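Local coordinates for protein CRISPR-associated endonuclease Cas1 (Thermotoga maritima, PDB 4XTK) that probably acts as a metal-dependent double-stranded DNA endonuclease in CRISPR adaptive immunity, working as a homodimer that joins a Cas2 homodimer, at residues E[190-195]-E[245-250]; E[164-169]-E[175-180]. All blocks are in the same frame, centred on the assembly; numbering follows the deposited sequence.

Contact 1: residues E[190-195]-E[245-250]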
loop_
_atom_site.group_PDB
_atom_site.type_symbol
_atom_site.label_atom_id
_atom_site.label_comp_id
_atom_site.label_asym_id
_atom_site.label_seq_id
_atom_site.Cartn_x
_atom_site.Cartn_y
_atom_site.Cartn_z
ATOM N N ASN E 190 -5.113 -34.142 6.181
ATOM C CA ASN E 190 -5.441 -32.769 6.535
ATOM C C ASN E 190 -4.196 -31.905 6.748
ATOM O O ASN E 190 -4.241 -30.686 6.566
ATOM C CB ASN E 190 -6.335 -32.724 7.775
ATOM C CG ASN E 190 -7.762 -33.138 7.469
ATOM O OD1 ASN E 190 -8.475 -32.442 6.750
ATOM N ND2 ASN E 190 -8.191 -34.262 8.028
ATOM N N THR E 191 -3.086 -32.528 7.120
ATOM C CA THR E 191 -1.820 -31.810 7.208
ATOM C C THR E 191 -1.392 -31.335 5.824
ATOM O O THR E 191 -0.864 -30.233 5.666
ATOM C CB THR E 191 -0.712 -32.686 7.809
ATOM O OG1 THR E 191 -1.071 -33.053 9.145
ATOM C CG2 THR E 191 0.615 -31.935 7.830
ATOM N N LEU E 192 -1.631 -32.176 4.823
ATOM C CA LEU E 192 -1.303 -31.843 3.445
ATOM C C LEU E 192 -2.246 -30.789 2.871
ATOM O O LEU E 192 -1.795 -29.785 2.313
ATOM C CB LEU E 192 -1.329 -33.101 2.576
ATOM C CG LEU E 192 -0.166 -34.063 2.809
ATOM C CD1 LEU E 192 -0.417 -35.359 2.075
ATOM C CD2 LEU E 192 1.152 -33.439 2.365
ATOM N N ILE E 193 -3.550 -31.023 3.011
ATOM C CA ILE E 193 -4.550 -30.090 2.505
ATOM C C ILE E 193 -4.343 -28.700 3.114
ATOM O O ILE E 193 -4.357 -27.698 2.401
ATOM C CB ILE E 193 -5.985 -30.574 2.798
ATOM C CG1 ILE E 193 -6.220 -31.956 2.183
ATOM C CG2 ILE E 193 -7.008 -29.571 2.277
ATOM C CD1 ILE E 193 -6.064 -31.987 0.685
ATOM N N SER E 194 -4.128 -28.651 4.426
ATOM C CA SER E 194 -3.867 -27.385 5.101
ATOM C C SER E 194 -2.630 -26.713 4.538
ATOM O O SER E 194 -2.636 -25.508 4.276
ATOM C CB SER E 194 -3.703 -27.588 6.604
ATOM O OG SER E 194 -4.945 -27.920 7.199
ATOM N N PHE E 195 -1.576 -27.498 4.340
ATOM C CA PHE E 195 -0.331 -26.957 3.818
ATOM C C PHE E 195 -0.512 -26.435 2.393
ATOM O O PHE E 195 -0.098 -25.318 2.082
ATOM C CB PHE E 195 0.774 -28.008 3.862
ATOM C CG PHE E 195 2.104 -27.490 3.416
ATOM C CD1 PHE E 195 2.838 -26.641 4.230
ATOM C CD2 PHE E 195 2.615 -27.834 2.173
ATOM C CE1 PHE E 195 4.071 -26.146 3.815
ATOM C CE2 PHE E 195 3.846 -27.349 1.752
ATOM C CZ PHE E 195 4.574 -26.503 2.574
ATOM N N ARG E 245 -5.649 -32.012 -6.586
ATOM C CA ARG E 245 -4.945 -32.802 -7.585
ATOM C C ARG E 245 -3.567 -33.200 -7.065
ATOM O O ARG E 245 -3.135 -34.343 -7.220
ATOM C CB ARG E 245 -4.814 -32.026 -8.897
ATOM C CG ARG E 245 -3.824 -32.636 -9.882
ATOM C CD ARG E 245 -4.075 -32.128 -11.291
ATOM N NE ARG E 245 -5.410 -32.489 -11.765
ATOM C CZ ARG E 245 -6.247 -31.646 -12.364
ATOM N NH1 ARG E 245 -5.888 -30.383 -12.569
ATOM N NH2 ARG E 245 -7.443 -32.068 -12.761
ATOM N N LEU E 246 -2.896 -32.249 -6.429
ATOM C CA LEU E 246 -1.571 -32.475 -5.877
ATOM C C LEU E 246 -1.623 -33.477 -4.726
ATOM O O LEU E 246 -0.759 -34.346 -4.608
ATOM C CB LEU E 246 -0.973 -31.154 -5.409
ATOM C CG LEU E 246 0.530 -31.074 -5.203
ATOM C CD1 LEU E 246 1.236 -31.454 -6.490
ATOM C CD2 LEU E 246 0.893 -29.664 -4.776
ATOM N N PHE E 247 -2.646 -33.355 -3.887
ATOM C CA PHE E 247 -2.806 -34.234 -2.729
ATOM C C PHE E 247 -2.990 -35.687 -3.143
ATOM O O PHE E 247 -2.334 -36.581 -2.605
ATOM C CB PHE E 247 -3.988 -33.780 -1.867
ATOM C CG PHE E 247 -4.555 -34.864 -1.005
ATOM C CD1 PHE E 247 -3.851 -35.336 0.091
ATOM C CD2 PHE E 247 -5.791 -35.420 -1.294
ATOM C CE1 PHE E 247 -4.370 -36.349 0.881
ATOM C CE2 PHE E 247 -6.318 -36.433 -0.503
ATOM C CZ PHE E 247 -5.606 -36.895 0.585
ATOM N N LEU E 248 -3.888 -35.914 -4.096
ATOM C CA LEU E 248 -4.134 -37.252 -4.624
ATOM C C LEU E 248 -2.881 -37.829 -5.283
ATOM O O LEU E 248 -2.449 -38.938 -4.966
ATOM C CB LEU E 248 -5.287 -37.229 -5.633
ATOM C CG LEU E 248 -6.721 -37.088 -5.112
ATOM C CD1 LEU E 248 -7.706 -37.046 -6.274
ATOM C CD2 LEU E 248 -7.068 -38.212 -4.152
ATOM N N ASN E 249 -2.300 -37.064 -6.201
ATOM C CA ASN E 249 -1.141 -37.527 -6.949
ATOM C C ASN E 249 0.021 -37.909 -6.044
ATOM O O ASN E 249 0.659 -38.938 -6.248
ATOM C CB ASN E 249 -0.694 -36.458 -7.947
ATOM C CG ASN E 249 -1.646 -36.323 -9.118
ATOM O OD1 ASN E 249 -2.658 -37.023 -9.192
ATOM N ND2 ASN E 249 -1.334 -35.414 -10.033
ATOM N N LEU E 250 0.279 -37.095 -5.029
ATOM C CA LEU E 250 1.431 -37.332 -4.169
ATOM C C LEU E 250 1.248 -38.523 -3.213
ATOM O O LEU E 250 2.190 -39.291 -3.004
ATOM C CB LEU E 250 1.761 -36.058 -3.388
ATOM C CG LEU E 250 2.385 -34.961 -4.264
ATOM C CD1 LEU E 250 2.668 -33.697 -3.466
ATOM C CD2 LEU E 250 3.655 -35.458 -4.949
#

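Contact 2: residues E[164-169]-E[175-180]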
loop_
_atom_site.group_PDB
_atom_site.type_symbol
_atom_site.label_atom_id
_atom_site.label_comp_id
_atom_site.label_asym_id
_atom_site.label_seq_id
_atom_site.Cartn_x
_atom_site.Cartn_y
_atom_site.Cartn_z
ATOM N N SER E 164 -15.303 -35.780 1.242
ATOM C CA SER E 164 -15.702 -37.160 1.495
ATOM C C SER E 164 -15.707 -37.959 0.201
ATOM O O SER E 164 -15.376 -39.143 0.200
ATOM C CB SER E 164 -17.083 -37.227 2.149
ATOM O OG SER E 164 -17.041 -36.743 3.481
ATOM N N MET E 165 -16.079 -37.311 -0.899
ATOM C CA MET E 165 -16.094 -37.989 -2.188
ATOM C C MET E 165 -14.668 -38.183 -2.685
ATOM O O MET E 165 -14.374 -39.151 -3.382
ATOM C CB MET E 165 -16.919 -37.211 -3.216
ATOM C CG MET E 165 -18.394 -37.031 -2.851
ATOM S SD MET E 165 -19.267 -38.582 -2.530
ATOM C CE MET E 165 -18.841 -39.550 -3.973
ATOM N N ILE E 166 -13.785 -37.263 -2.308
ATOM C CA ILE E 166 -12.375 -37.345 -2.682
ATOM C C ILE E 166 -11.715 -38.551 -2.020
ATOM O O ILE E 166 -10.823 -39.174 -2.591
ATOM C CB ILE E 166 -11.614 -36.053 -2.293
ATOM C CG1 ILE E 166 -12.066 -34.887 -3.167
ATOM C CG2 ILE E 166 -10.120 -36.231 -2.438
ATOM C CD1 ILE E 166 -11.837 -35.113 -4.631
ATOM N N ASP E 167 -12.178 -38.896 -0.823
ATOM C CA ASP E 167 -11.610 -40.017 -0.084
ATOM C C ASP E 167 -11.818 -41.372 -0.758
ATOM O O ASP E 167 -11.156 -42.346 -0.405
ATOM C CB ASP E 167 -12.187 -40.060 1.331
ATOM C CG ASP E 167 -11.367 -39.253 2.316
ATOM O OD1 ASP E 167 -10.194 -38.950 2.005
ATOM O OD2 ASP E 167 -11.891 -38.933 3.405
ATOM N N SER E 168 -12.724 -41.445 -1.727
ATOM C CA SER E 168 -12.937 -42.700 -2.444
ATOM C C SER E 168 -11.840 -42.929 -3.483
ATOM O O SER E 168 -11.736 -44.010 -4.062
ATOM C CB SER E 168 -14.317 -42.720 -3.107
ATOM O OG SER E 168 -14.450 -41.703 -4.080
ATOM N N LEU E 169 -11.023 -41.905 -3.711
ATOM C CA LEU E 169 -9.904 -41.997 -4.642
ATOM C C LEU E 169 -8.595 -42.323 -3.933
ATOM O O LEU E 169 -7.566 -42.514 -4.577
ATOM C CB LEU E 169 -9.757 -40.688 -5.415
ATOM C CG LEU E 169 -10.944 -40.351 -6.314
ATOM C CD1 LEU E 169 -10.810 -38.947 -6.862
ATOM C CD2 LEU E 169 -11.056 -41.370 -7.440
ATOM N N PHE E 175 -4.152 -42.314 4.822
ATOM C CA PHE E 175 -4.122 -41.055 4.090
ATOM C C PHE E 175 -5.478 -40.490 3.665
ATOM O O PHE E 175 -5.527 -39.526 2.909
ATOM C CB PHE E 175 -3.208 -41.209 2.877
ATOM C CG PHE E 175 -1.763 -41.274 3.248
ATOM C CD1 PHE E 175 -1.176 -42.483 3.585
ATOM C CD2 PHE E 175 -1.001 -40.119 3.312
ATOM C CE1 PHE E 175 0.148 -42.543 3.953
ATOM C CE2 PHE E 175 0.327 -40.170 3.679
ATOM C CZ PHE E 175 0.901 -41.381 4.000
ATOM N N ARG E 176 -6.572 -41.113 4.085
ATOM C CA ARG E 176 -7.897 -40.554 3.804
ATOM C C ARG E 176 -8.171 -39.308 4.645
ATOM O O ARG E 176 -7.725 -39.202 5.790
ATOM C CB ARG E 176 -9.000 -41.596 4.036
ATOM C CG ARG E 176 -8.892 -42.781 3.099
ATOM C CD ARG E 176 -10.133 -43.638 3.081
ATOM N NE ARG E 176 -10.089 -44.571 1.958
ATOM C CZ ARG E 176 -11.162 -45.074 1.360
ATOM N NH1 ARG E 176 -12.377 -44.735 1.774
ATOM N NH2 ARG E 176 -11.020 -45.910 0.342
ATOM N N ILE E 177 -8.899 -38.362 4.060
ATOM C CA ILE E 177 -9.248 -37.122 4.741
ATOM C C ILE E 177 -10.187 -37.383 5.908
ATOM O O ILE E 177 -10.140 -36.682 6.919
ATOM C CB ILE E 177 -9.914 -36.125 3.778
ATOM C CG1 ILE E 177 -9.044 -35.938 2.531
ATOM C CG2 ILE E 177 -10.197 -34.797 4.476
ATOM C CD1 ILE E 177 -9.755 -35.244 1.391
ATOM N N GLU E 178 -11.003 -38.428 5.772
ATOM C CA GLU E 178 -12.109 -38.684 6.688
ATOM C C GLU E 178 -13.018 -37.453 6.683
ATOM O O GLU E 178 -13.659 -37.148 5.676
ATOM C CB GLU E 178 -11.605 -39.007 8.096
ATOM C CG GLU E 178 -10.791 -40.293 8.185
ATOM C CD GLU E 178 -11.569 -41.520 7.732
ATOM O OE1 GLU E 178 -12.703 -41.721 8.220
ATOM O OE2 GLU E 178 -11.042 -42.286 6.892
ATOM N N LYS E 179 -13.088 -36.763 7.809
ATOM C CA LYS E 179 -13.832 -35.515 7.893
ATOM C C LYS E 179 -12.884 -34.309 7.887
ATOM O O LYS E 179 -11.921 -34.286 8.642
ATOM C CB LYS E 179 -14.690 -35.532 9.155
ATOM C CG LYS E 179 -15.662 -34.390 9.347
ATOM C CD LYS E 179 -16.454 -34.666 10.636
ATOM C CE LYS E 179 -17.520 -33.623 10.928
ATOM N NZ LYS E 179 -18.661 -33.688 9.977
ATOM N N ARG E 180 -13.131 -33.329 7.016
ATOM C CA ARG E 180 -12.458 -32.028 7.124
ATOM C C ARG E 180 -13.434 -30.913 7.464
ATOM O O ARG E 180 -14.348 -30.614 6.693
ATOM C CB ARG E 180 -11.720 -31.644 5.841
ATOM C CG ARG E 180 -11.008 -30.280 5.975
ATOM C CD ARG E 180 -9.988 -30.042 4.876
ATOM N NE ARG E 180 -9.212 -28.819 5.086
ATOM C CZ ARG E 180 -8.002 -28.785 5.638
ATOM N NH1 ARG E 180 -7.426 -29.909 6.047
ATOM N NH2 ARG E 180 -7.361 -27.631 5.782
#

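Contact 1: residues E[190-195]-E[245-250]
The ring of Phe247 carries this contact: Ile193 CD1 lies over one face, and Leu192 CD1 comes up to the edge, in the ring plane. Helices 188-208 and 230-252 of the helical domain of Cas1 meet here in a buried helix-helix contact, with two aliphatic side chains, neighbours in sequence, on a face and an edge of the ring. The Ile193 methyl makes a CH-pi contact, CD1 standing 4.1 Å from the centroid of the Phe247 ring and 29° off its normal. It sits toward the root of the ring, with Ile193 CD1 3.7 Å from Phe247 CG and also touching CB. Leu192 brings one of its terminal methyls, CD1, to the ring edge, 4.0 Å from Phe247 CD1, and the two side chains cross at about a right angle. For Phe247, chi1 157° (CG anti to the backbone N) lays the ring across the front of helix 188-208, so that its base and its CD1 edge meet Ile193 and Leu192. The backbones stay well apart, Leu192 CA being 6.8 Å from Phe247 CA, and no hydrogen bond crosses, so the join is wholly apolar. Tyr163 of helix 148-166 also packs on Ile193, and Leu250 packs on Phe278 of helix 272-287. Helix 230-252 also carries Glu236, a manganese ligand by similarity, whose side chain is about 10 Å from that of Ile193; the contact therefore joins the metal-bearing helix to its neighbour near the probable active site. On the far side of helix 188-208, Asn190 O accepts two hydrogen bonds from Ser194, whose N and OG reach it from opposite faces of the carbonyl plane, OG lying 2.9 Å from Asn190 O.

Contact 2: residues E[164-169]-E[175-180]
Arg176 opens the contact by laying its guanidinium under the main-chain carbonyl of Asp167: Asp167 O stands over the centre of one face, 3.2 Å from Arg176 CZ. The oxygen is not hydrogen-bonded to the cation, the N-H angles being poor, and the contact is probably electrostatic; NE turns weakly to Val170 O instead. At Ile177 the backbone is caught by the Asp167 carboxylate, Ile177 N donating to Asp167 OD1 with an N-H...O angle of 156°. The Ile177 side chain continues past the carboxylate, and its CD1 meets Ile166 CG2 at 4.0 Å. Glu178 N then gives a weak bond to Asp167 OD2, 2.6 Å long but bent to 120°. One carboxylate thus takes two successive backbone N-H groups, holding the loop against segment 164-169, whose first residues belong to helix 148-166, and giving each oxygen of the buried carboxylate a backbone N-H partner, one of them weakly. Beyond it, Arg180 runs out to helix 188-208. Ile177 touches Ala189 of that helix and Phe247 of helix 230-252, while Ile166 packs on Phe124 and Leu125 of helix 103-127.

In the fold
Both segments of contact 2 precede those of contact 1 in sequence, and the centres of the two contacts lie 11 Å apart on the same side of the chain's centre. The loop of contact 2 leads from helix 148-166 into helix 188-208, the first partner of contact 1. Arg180 bridges the two directly: its NH1 reaches Asn190 OD1 and its NH2 reaches Ser194 OG, each at 2.8 Å in a probable hydrogen bond. Phe175 O also packs on Phe247 CZ. Together they tie helices 148-166, 188-208 and 230-252 at one end of the helical domain; the first and last of these carry Glu155 and Glu236, manganese ligands by similarity.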